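Local atomic coordinates of Thiol:disulfide interchange protein (Proteus mirabilis, PDB entry 4OD7), a protein that probably acts as a periplasmic dithiol oxidase of the thioredoxin-like DsbA subfamily, introducing disulfide bonds into folding proteins. Residues S29-H34 with K71-A76; A80-V85 with S129-S134; P91-G96 with Q101-V106. The protein carries 1 engineered substitution. All coordinates share one frame; numbering follows the deposited sequence.

Overall arrangement
The three contacts knit the helical domain of a DsbA-type thioredoxin fold to itself and to the active-site turn. Interactions 1 and 2 share helix 70-83: its first half meets the loop after strand 24-28, its last turn meets helix 130-145, and their centres lie about 15 Å apart. Arg-75 of interaction 1 reaches Asn-133 of interaction 2. Interaction 3, its centre about 10 Å from that of interaction 1, joins helix 86-99 to the loop that follows it, and Phe-30 packs on Leu-93 between the two. Interactions 2 and 3 do not touch, although in sequence both segments of interaction 3 fall between those of interaction 2. Interaction 1 ties the active-site turn into the helical domain.

Interaction 1. Residues S29-H34 with K71-A76; sequences SFYSPH and KEMTRA. Engineered in segment 29-34: Ser-32 (natural residue Cys).
Tyr-31, whose ring packs on Met-73, donates its backbone N-H to Ser-29 OG, N to OG 3.1 Å, N-H...O angle 151°, an ST turn inside the type I beta turn from Ser-29 to Ser-32. This turn leads from strand 24-28 of the thioredoxin fold into the active-site helix 33-41, while Met-73 comes from helix 70-83 of the helical domain. The Met-73 side chain crosses both aromatic side chains at about a right angle. Its CG lies 3.9 Å from Tyr-31 CE2; from there the chain bends at chi2 (-63°) and again at chi3 (-67°), which carries the methyl CE obliquely to Phe-30. One methionine therefore bridges two consecutive aromatic residues, with Ile-109 and His-62 as further neighbours. Side chains from outside hold the turn's backbone: His-62 NE2 bonds Phe-30 N, and Gln-98 NE2 bonds Phe-30 O and Ser-32 O. Tyr-31 OH is held by Leu-69 N. Ser-32, an engineered replacement for the redox-active cysteine, caps the helix through Cys-35 N and also bonds an acidic side chain of the bound peptide. At the buried end of the contact, Met-73 CE stands 3.4 Å from Phe-30 CD2 and 3.7 Å from Phe-30 CB.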
# COMPACT_ATOMS: atom_id res chain seq x y z
N SER A 29 -4.18 3.85 -1.37
CA SER A 29 -5.23 4.01 -2.34
C SER A 29 -4.65 4.63 -3.62
O SER A 29 -3.82 5.56 -3.57
CB SER A 29 -6.36 4.90 -1.80
OG SER A 29 -7.34 5.15 -2.79
N PHE A 30 -5.09 4.13 -4.77
CA PHE A 30 -4.71 4.70 -6.04
C PHE A 30 -5.29 6.09 -6.19
O PHE A 30 -4.81 6.87 -6.98
CB PHE A 30 -5.17 3.85 -7.17
CG PHE A 30 -4.31 2.66 -7.39
CD1 PHE A 30 -2.99 2.81 -7.83
CD2 PHE A 30 -4.81 1.37 -7.18
CE1 PHE A 30 -2.17 1.71 -8.08
CE2 PHE A 30 -4.00 0.26 -7.42
CZ PHE A 30 -2.66 0.45 -7.86
N TYR A 31 -6.29 6.40 -5.37
CA TYR A 31 -6.91 7.73 -5.37
C TYR A 31 -6.21 8.81 -4.56
O TYR A 31 -6.42 9.97 -4.78
CB TYR A 31 -8.33 7.61 -4.85
CG TYR A 31 -9.32 7.06 -5.84
CD1 TYR A 31 -9.90 7.89 -6.78
CD2 TYR A 31 -9.69 5.72 -5.83
CE1 TYR A 31 -10.84 7.42 -7.66
CE2 TYR A 31 -10.63 5.24 -6.73
CZ TYR A 31 -11.19 6.11 -7.64
OH TYR A 31 -12.13 5.71 -8.54
N SER A 32 -5.33 8.39 -3.68
CA SER A 32 -4.69 9.22 -2.70
C SER A 32 -3.44 9.96 -3.26
O SER A 32 -2.47 9.33 -3.69
CB SER A 32 -4.33 8.33 -1.50
OG SER A 32 -3.32 8.88 -0.71
N PRO A 33 -3.47 11.30 -3.28
CA PRO A 33 -2.27 11.97 -3.73
C PRO A 33 -1.09 11.70 -2.83
O PRO A 33 0.00 11.56 -3.30
CB PRO A 33 -2.66 13.46 -3.73
CG PRO A 33 -4.11 13.46 -3.83
CD PRO A 33 -4.58 12.25 -3.09
N HIS A 34 -1.31 11.59 -1.54
CA HIS A 34 -0.22 11.24 -0.64
C HIS A 34 0.35 9.83 -0.93
O HIS A 34 1.52 9.61 -0.80
CB HIS A 34 -0.70 11.33 0.80
CG HIS A 34 -0.81 12.73 1.32
ND1 HIS A 34 -2.01 13.41 1.32
CD2 HIS A 34 0.09 13.58 1.86
CE1 HIS A 34 -1.84 14.61 1.84
NE2 HIS A 34 -0.57 14.74 2.16
N LYS A 71 -13.59 0.39 -4.22
CA LYS A 71 -13.64 -1.03 -4.03
C LYS A 71 -13.33 -1.77 -5.33
O LYS A 71 -12.76 -2.86 -5.32
CB LYS A 71 -14.98 -1.36 -3.40
CG LYS A 71 -16.15 -1.37 -4.32
CD LYS A 71 -17.40 -1.84 -3.59
CE LYS A 71 -18.67 -1.42 -4.33
NZ LYS A 71 -18.85 0.06 -4.40
N GLU A 72 -13.62 -1.14 -6.46
CA GLU A 72 -13.29 -1.73 -7.73
C GLU A 72 -11.80 -1.69 -7.91
O GLU A 72 -11.24 -2.55 -8.58
CB GLU A 72 -14.04 -1.05 -8.88
CG GLU A 72 -15.50 -1.41 -8.78
CD GLU A 72 -16.30 -0.58 -7.80
OE1 GLU A 72 -15.79 0.29 -7.11
OE2 GLU A 72 -17.45 -0.96 -7.57
N MET A 73 -11.15 -0.68 -7.31
CA MET A 73 -9.72 -0.53 -7.39
C MET A 73 -9.02 -1.46 -6.45
O MET A 73 -7.91 -1.91 -6.72
CB MET A 73 -9.33 0.93 -7.14
CG MET A 73 -9.70 1.81 -8.36
SD MET A 73 -8.92 1.48 -9.93
CE MET A 73 -7.25 1.92 -9.55
N THR A 74 -9.68 -1.79 -5.36
CA THR A 74 -9.17 -2.82 -4.47
C THR A 74 -9.13 -4.18 -5.14
O THR A 74 -8.17 -4.90 -4.97
CB THR A 74 -10.02 -2.91 -3.20
OG1 THR A 74 -9.87 -1.69 -2.48
CG2 THR A 74 -9.63 -4.07 -2.32
N ARG A 75 -10.15 -4.51 -5.93
CA ARG A 75 -10.15 -5.75 -6.71
C ARG A 75 -9.07 -5.72 -7.81
O ARG A 75 -8.39 -6.70 -7.99
CB ARG A 75 -11.52 -6.00 -7.33
CG ARG A 75 -11.62 -7.33 -8.11
CD ARG A 75 -13.10 -7.65 -8.37
NE ARG A 75 -13.83 -8.02 -7.15
CZ ARG A 75 -13.86 -9.22 -6.62
NH1 ARG A 75 -13.25 -10.25 -7.19
NH2 ARG A 75 -14.54 -9.40 -5.51
N ALA A 76 -8.88 -4.58 -8.47
CA ALA A 76 -7.80 -4.37 -9.44
C ALA A 76 -6.46 -4.69 -8.80
O ALA A 76 -5.61 -5.32 -9.41
CB ALA A 76 -7.80 -2.93 -9.93

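Interaction 2. Residues A80-V85 with S129-S134; sequences AIALGV and SFVVNS
Ala-82 CB rests against Val-132 CG2 at 3.7 Å, with Val-131 CG2 farther off at 4.4 Å, so a single methyl meets branches of two consecutive valines. This is helix-helix packing in the helical domain of a DsbA fold: the last turn of helix 70-83 lies against the first turn of helix 130-145. The small alanine lets the backbones come close, the CA atoms of Ala-82 and Val-132 being 6.5 Å apart. With chi1 at 163°, Val-132 holds CG2 beside its backbone N, where it meets Ala-82; the residue also packs on Arg-75, Ala-78 and Val-79 on helix 70-83. Outside this apolar shell, both helix ends are finished by backbone-directed motifs. Helix 70-83 stops in a Schellman motif with Gly-84 at positive phi: Val-85 N bonds Ala-80 O at 2.8 Å, and Gly-84 N bonds Ile-81 O weakly. Helix 130-145 starts at the N-cap Ser-129, whose OG accepts from Val-132 N at 3.2 Å and also bonds Ala-126 O. Asn-133 OD1 takes Arg-75 NH1, a polar tie between the helices. In this first turn, Phe-130 O accepts from Ser-134 N and, 2.9 Å away, from Ser-134 OG, which approach from opposite faces of its plane.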
# COMPACT_ATOMS: atom_id res chain seq x y z
N ALA A 80 -3.72 -7.51 -9.73
CA ALA A 80 -2.32 -7.21 -9.97
C ALA A 80 -1.42 -8.17 -9.19
O ALA A 80 -0.38 -8.60 -9.70
CB ALA A 80 -2.02 -5.79 -9.59
N ILE A 81 -1.81 -8.43 -7.94
CA ILE A 81 -1.12 -9.38 -7.07
C ILE A 81 -1.21 -10.77 -7.65
O ILE A 81 -0.21 -11.47 -7.72
CB ILE A 81 -1.66 -9.37 -5.65
CG1 ILE A 81 -1.38 -7.99 -5.02
CG2 ILE A 81 -1.03 -10.50 -4.82
CD1 ILE A 81 -2.13 -7.77 -3.78
N ALA A 82 -2.42 -11.18 -8.03
CA ALA A 82 -2.62 -12.52 -8.55
C ALA A 82 -1.81 -12.79 -9.83
O ALA A 82 -1.35 -13.93 -10.05
CB ALA A 82 -4.12 -12.79 -8.80
N LEU A 83 -1.70 -11.78 -10.69
CA LEU A 83 -0.98 -11.93 -11.96
C LEU A 83 0.48 -11.61 -11.76
O LEU A 83 1.28 -11.85 -12.65
CB LEU A 83 -1.58 -11.04 -13.05
CG LEU A 83 -3.03 -11.42 -13.39
CD1 LEU A 83 -3.59 -10.62 -14.49
CD2 LEU A 83 -3.20 -12.92 -13.65
N GLY A 84 0.82 -11.03 -10.60
CA GLY A 84 2.18 -10.66 -10.25
C GLY A 84 2.70 -9.52 -11.10
O GLY A 84 3.90 -9.44 -11.37
N VAL A 85 1.82 -8.59 -11.43
CA VAL A 85 2.18 -7.49 -12.33
C VAL A 85 2.08 -6.12 -11.66
O VAL A 85 1.82 -5.12 -12.29
CB VAL A 85 1.31 -7.56 -13.62
CG1 VAL A 85 1.54 -8.86 -14.37
CG2 VAL A 85 -0.18 -7.41 -13.27
N SER A 129 -11.94 -14.67 -9.89
CA SER A 129 -11.42 -15.93 -9.40
C SER A 129 -11.48 -16.02 -7.89
O SER A 129 -11.52 -15.01 -7.22
CB SER A 129 -9.97 -16.13 -9.89
OG SER A 129 -9.11 -15.18 -9.34
N PHE A 130 -11.51 -17.25 -7.38
CA PHE A 130 -11.42 -17.53 -5.96
C PHE A 130 -10.22 -16.85 -5.38
O PHE A 130 -10.28 -16.31 -4.30
CB PHE A 130 -11.33 -19.06 -5.73
CG PHE A 130 -11.07 -19.44 -4.31
CD1 PHE A 130 -12.09 -19.75 -3.46
CD2 PHE A 130 -9.79 -19.46 -3.82
CE1 PHE A 130 -11.84 -20.10 -2.17
CE2 PHE A 130 -9.55 -19.81 -2.54
CZ PHE A 130 -10.57 -20.12 -1.71
N VAL A 131 -9.09 -16.94 -6.05
CA VAL A 131 -7.88 -16.32 -5.51
C VAL A 131 -8.03 -14.77 -5.37
O VAL A 131 -7.57 -14.19 -4.41
CB VAL A 131 -6.67 -16.68 -6.33
CG1 VAL A 131 -6.93 -16.50 -7.75
CG2 VAL A 131 -5.48 -15.86 -5.94
N VAL A 132 -8.62 -14.14 -6.36
CA VAL A 132 -8.77 -12.70 -6.35
C VAL A 132 -9.85 -12.39 -5.33
O VAL A 132 -9.70 -11.46 -4.56
CB VAL A 132 -9.08 -12.20 -7.75
CG1 VAL A 132 -9.64 -10.80 -7.75
CG2 VAL A 132 -7.81 -12.23 -8.57
N ASN A 133 -10.91 -13.19 -5.28
CA ASN A 133 -11.90 -13.02 -4.23
C ASN A 133 -11.31 -13.10 -2.81
O ASN A 133 -11.56 -12.25 -1.98
CB ASN A 133 -13.00 -14.07 -4.38
CG ASN A 133 -13.81 -13.89 -5.65
OD1 ASN A 133 -13.89 -12.80 -6.23
ND2 ASN A 133 -14.41 -14.97 -6.11
N SER A 134 -10.42 -14.06 -2.57
CA SER A 134 -9.74 -14.21 -1.30
C SER A 134 -8.86 -13.02 -0.98
O SER A 134 -8.86 -12.55 0.14
CB SER A 134 -8.86 -15.45 -1.30
OG SER A 134 -9.66 -16.60 -1.48

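Interaction 3. Residues P91-G96 with Q101-V106; sequences PALFKG and QSIRSV
Ser-102, which packs its OG 3.6 Å from Gly-96 CA, has its carbonyl O at the edge of the Arg-104 guanidinium, in that group's plane but only as a loose approach. On the helix side, Phe-94 leaves its backbone in the direction away from the loop; its ring meets Phe-30 edge-to-face and Tyr-36 with planes at about 55°, so it belongs to the neighbouring packing beside the active-site turn. Helix 86-99 and the loop leading to helix 106-115 are joined mainly through Gly-96. Its carbonyl O accepts two weak hydrogen bonds: from Ser-102 N at 3.0 Å with a bent N-H angle of 123°, and from Ile-103 N, longer at 3.3 Å but straighter at 161°. Gln-101, with positive phi, turns the chain back after the helix, so that the two following amides can address the same oxygen. With no side chain on Gly-96, Ile-103 can lie directly along its backbone. CG1 of Ile-103 sits beside the backbone N (chi1 -64°) and chi2 is extended, which puts CD1 3.6 Å from Gly-96 CA. The same CD1 comes to 4.3 Å from Leu-93 CD2, and Ile-103 continues onto Ile-109 and Thr-112 of helix 106-115. Ser-102 OG finds its polar partner in Thr-100 OG1. Farther on, Asp-108 OD2 accepts from Arg-104 N, and Ser-105 is the N-cap of the next helix. Chemically, the junction relies on one shared carbonyl and methyl packing, without a salt bridge between the segments; the bonds being weak, the close fit of Ile-103 on glycine and the neighbouring helix probably contributes much of the hold.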
# COMPACT_ATOMS: atom_id res chain seq x y z
N PRO A 91 2.09 2.00 -11.68
CA PRO A 91 2.21 3.36 -12.19
C PRO A 91 1.04 3.81 -13.07
O PRO A 91 0.56 4.95 -12.98
CB PRO A 91 3.52 3.31 -12.96
CG PRO A 91 4.27 2.22 -12.35
CD PRO A 91 3.29 1.21 -12.01
N ALA A 92 0.53 2.89 -13.90
CA ALA A 92 -0.58 3.20 -14.84
C ALA A 92 -1.92 3.44 -14.14
O ALA A 92 -2.76 4.23 -14.60
CB ALA A 92 -0.75 2.05 -15.90
N LEU A 93 -2.13 2.76 -13.02
CA LEU A 93 -3.34 2.90 -12.27
C LEU A 93 -3.33 4.22 -11.53
O LEU A 93 -4.31 4.91 -11.50
CB LEU A 93 -3.49 1.74 -11.32
CG LEU A 93 -3.80 0.38 -11.96
CD1 LEU A 93 -3.69 -0.64 -10.90
CD2 LEU A 93 -5.14 0.28 -12.64
N PHE A 94 -2.21 4.55 -10.93
CA PHE A 94 -2.08 5.88 -10.32
C PHE A 94 -2.30 6.97 -11.39
O PHE A 94 -3.06 7.88 -11.20
CB PHE A 94 -0.71 6.09 -9.68
CG PHE A 94 -0.60 5.62 -8.27
CD1 PHE A 94 -1.35 6.19 -7.27
CD2 PHE A 94 0.28 4.61 -7.94
CE1 PHE A 94 -1.23 5.73 -5.95
CE2 PHE A 94 0.41 4.16 -6.63
CZ PHE A 94 -0.35 4.72 -5.64
N LYS A 95 -1.63 6.82 -12.51
CA LYS A 95 -1.73 7.79 -13.59
C LYS A 95 -3.17 7.94 -14.09
O LYS A 95 -3.66 9.05 -14.23
CB LYS A 95 -0.79 7.41 -14.73
CG LYS A 95 -0.94 8.27 -15.93
CD LYS A 95 -0.12 7.82 -17.09
CE LYS A 95 -0.60 8.60 -18.31
NZ LYS A 95 -0.54 10.06 -18.11
N GLY A 96 -3.83 6.82 -14.33
CA GLY A 96 -5.16 6.87 -14.88
C GLY A 96 -6.15 7.45 -13.91
O GLY A 96 -7.09 8.06 -14.30
N GLN A 101 -7.09 11.08 -15.33
CA GLN A 101 -8.48 10.77 -15.02
C GLN A 101 -9.16 10.10 -16.20
O GLN A 101 -10.29 10.40 -16.57
CB GLN A 101 -9.25 12.01 -14.60
CG GLN A 101 -8.83 12.53 -13.26
CD GLN A 101 -7.59 13.37 -13.33
OE1 GLN A 101 -7.06 13.63 -14.40
NE2 GLN A 101 -7.09 13.79 -12.17
N SER A 102 -8.46 9.14 -16.77
CA SER A 102 -8.97 8.38 -17.85
C SER A 102 -9.71 7.10 -17.39
O SER A 102 -10.45 6.48 -18.18
CB SER A 102 -7.83 8.02 -18.78
OG SER A 102 -6.70 7.62 -18.05
N ILE A 103 -9.53 6.73 -16.12
CA ILE A 103 -10.14 5.54 -15.56
C ILE A 103 -11.45 5.97 -14.97
O ILE A 103 -11.48 6.54 -13.88
CB ILE A 103 -9.24 4.83 -14.53
CG1 ILE A 103 -7.99 4.34 -15.23
CG2 ILE A 103 -10.00 3.66 -13.88
CD1 ILE A 103 -6.94 3.77 -14.31
N ARG A 104 -12.51 5.66 -15.72
CA ARG A 104 -13.88 6.06 -15.44
C ARG A 104 -14.77 4.93 -15.04
O ARG A 104 -15.77 5.14 -14.39
CB ARG A 104 -14.46 6.59 -16.75
CG ARG A 104 -13.74 7.71 -17.39
CD ARG A 104 -13.97 7.61 -18.88
NE ARG A 104 -13.38 8.75 -19.56
CZ ARG A 104 -14.08 9.70 -20.16
NH1 ARG A 104 -15.41 9.66 -20.19
NH2 ARG A 104 -13.45 10.71 -20.73
N SER A 105 -14.43 3.72 -15.47
CA SER A 105 -15.31 2.57 -15.29
C SER A 105 -14.50 1.30 -15.09
O SER A 105 -13.30 1.34 -15.24
CB SER A 105 -16.21 2.40 -16.49
OG SER A 105 -15.45 1.88 -17.53
N VAL A 106 -15.14 0.19 -14.76
CA VAL A 106 -14.39 -1.05 -14.58
C VAL A 106 -13.81 -1.47 -15.94
O VAL A 106 -12.75 -2.08 -15.96
CB VAL A 106 -15.22 -2.25 -13.98
CG1 VAL A 106 -15.67 -1.94 -12.58
CG2 VAL A 106 -16.39 -2.60 -14.84